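Local coordinates for protein xenavidin (Xenopus tropicalis, PDB 2UZ2) that binds biotin inside an antiparallel beta-barrel, as a frog member of the avidin family that assembles as a tetramer, at residues C6-Q9 against G10-N14. Sequence-based numbering, arbitrary orientation.
Sequences CNLQ and GQWRN
Trp12 reaches back along its own chain to Leu8, donating its indole N-H to the Leu8 carbonyl, with NE1 2.9 Å from O and a nearly straight N-H...O angle of 168°. The oxygen lies close to the indole plane, though the donor stands above the plane of the carbonyl. Because CG of Trp12 sits anti to its carbonyl carbon (chi1 -57°), the ring extends from the first barrel strand toward the loop before it. The same edge of the indole meets that loop again where CZ2 comes 3.6 Å from Asn7 O, while the methyl CD2 of Leu8 only grazes CZ2 at 4.5 Å. Leucine suits its place by turning its side chain inward, onto Ile22 and Leu92, and offering its backbone oxygen to the ring. Between the two ends the chain bends at Gln9 and Gly10. Gly10 has a positive phi of 106°, where a CB would collide with the Gln9 carbonyl oxygen, so glycine fits here. The side chain of Gln9 sets out away from the strand; Arg121 hydrogen-bonds the backbone oxygen of Gln9 and also makes a cation-pi contact with Trp12. A phenylalanine in place of Trp12 would probably leave Leu8 O without its indole donor and the incoming loop less firmly fixed to the strand. Asn14, at the far end of this strand, hydrogen-bonds biotin, whereas the side chain of Trp12 is about 11 Å from the ligand. The chemistry therefore implies a structural role: one large aromatic packs against strands 19-25, 90-99 and 112-121 and uses its single polar atom to satisfy a carbonyl of the entering chain.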
loop_
_atom_site.group_PDB
_atom_site.type_symbol
_atom_site.label_atom_id
_atom_site.label_comp_id
_atom_site.label_asym_id
_atom_site.label_seq_id
_atom_site.Cartn_x
_atom_site.Cartn_y
_atom_site.Cartn_z
ATOM N N CYS B 6 -21.615 -0.317 15.141
ATOM C CA CYS B 6 -20.485 0.225 15.942
ATOM C C CYS B 6 -20.525 1.551 16.701
ATOM O O CYS B 6 -19.973 1.643 17.804
ATOM C CB CYS B 6 -19.203 0.164 15.133
ATOM S SG CYS B 6 -18.621 -1.504 15.229
ATOM N N ASN B 7 -21.159 2.553 16.110
ATOM C CA ASN B 7 -21.022 3.931 16.537
ATOM C C ASN B 7 -19.599 4.400 16.388
ATOM O O ASN B 7 -18.717 4.216 17.268
ATOM C CB ASN B 7 -21.564 4.218 17.933
ATOM C CG ASN B 7 -22.917 3.650 18.138
ATOM O OD1 ASN B 7 -23.192 3.083 19.192
ATOM N ND2 ASN B 7 -23.791 3.811 17.149
ATOM N N LEU B 8 -19.341 4.941 15.218
ATOM C CA LEU B 8 -18.036 5.515 14.997
ATOM C C LEU B 8 -17.927 6.874 15.698
ATOM O O LEU B 8 -16.830 7.388 15.838
ATOM C CB LEU B 8 -17.761 5.657 13.508
ATOM C CG LEU B 8 -17.673 4.323 12.735
ATOM C CD1 LEU B 8 -17.082 4.667 11.406
ATOM C CD2 LEU B 8 -16.866 3.252 13.421
ATOM N N GLN B 9 -19.052 7.456 16.123
ATOM C CA GLN B 9 -18.994 8.727 16.879
ATOM C C GLN B 9 -18.090 8.643 18.104
ATOM O O GLN B 9 -18.009 7.591 18.782
ATOM C CB GLN B 9 -20.378 9.156 17.394
ATOM C CG GLN B 9 -21.340 9.475 16.318
ATOM C CD GLN B 9 -22.252 8.292 15.973
ATOM O OE1 GLN B 9 -21.852 7.132 16.072
ATOM N NE2 GLN B 9 -23.462 8.584 15.562
ATOM N N GLY B 10 -17.459 9.772 18.419
ATOM C CA GLY B 10 -16.715 9.896 19.666
ATOM C C GLY B 10 -15.225 9.871 19.453
ATOM O O GLY B 10 -14.764 10.132 18.368
ATOM N N GLN B 11 -14.502 9.560 20.521
ATOM C CA GLN B 11 -13.052 9.689 20.513
ATOM C C GLN B 11 -12.392 8.337 20.445
ATOM O O GLN B 11 -12.839 7.374 21.086
ATOM C CB GLN B 11 -12.603 10.426 21.758
ATOM C CG GLN B 11 -13.222 11.792 21.846
ATOM C CD GLN B 11 -12.403 12.772 22.647
ATOM O OE1 GLN B 11 -12.977 13.711 23.206
ATOM N NE2 GLN B 11 -11.084 12.582 22.707
ATOM N N TRP B 12 -11.334 8.273 19.652
ATOM C CA TRP B 12 -10.543 7.070 19.469
ATOM C C TRP B 12 -9.077 7.472 19.524
ATOM O O TRP B 12 -8.728 8.616 19.234
ATOM C CB TRP B 12 -10.795 6.490 18.078
ATOM C CG TRP B 12 -12.250 6.175 17.772
ATOM C CD1 TRP B 12 -13.206 7.048 17.289
ATOM C CD2 TRP B 12 -12.896 4.904 17.907
ATOM N NE1 TRP B 12 -14.410 6.380 17.130
ATOM C CE2 TRP B 12 -14.237 5.064 17.491
ATOM C CE3 TRP B 12 -12.459 3.631 18.333
ATOM C CZ2 TRP B 12 -15.162 3.999 17.497
ATOM C CZ3 TRP B 12 -13.391 2.577 18.355
ATOM C CH2 TRP B 12 -14.704 2.769 17.930
ATOM N N ARG B 13 -8.222 6.513 19.863
ATOM C CA ARG B 13 -6.782 6.771 19.828
ATOM C C ARG B 13 -6.088 5.623 19.140
ATOM O O ARG B 13 -6.539 4.479 19.211
ATOM C CB ARG B 13 -6.220 6.885 21.245
ATOM C CG ARG B 13 -6.457 5.686 22.148
ATOM C CD ARG B 13 -5.593 5.728 23.423
ATOM N NE ARG B 13 -4.204 5.343 23.173
ATOM C CZ ARG B 13 -3.146 6.093 23.479
ATOM N NH1 ARG B 13 -3.303 7.274 24.070
ATOM N NH2 ARG B 13 -1.925 5.657 23.201
ATOM N N ASN B 14 -4.974 5.907 18.492
ATOM C CA ASN B 14 -4.151 4.782 18.020
ATOM C C ASN B 14 -2.917 4.575 18.883
ATOM O O ASN B 14 -2.715 5.276 19.868
ATOM C CB ASN B 14 -3.825 4.910 16.536
ATOM C CG ASN B 14 -2.919 6.101 16.222
ATOM O OD1 ASN B 14 -2.207 6.593 17.093
ATOM N ND2 ASN B 14 -2.948 6.552 14.952
#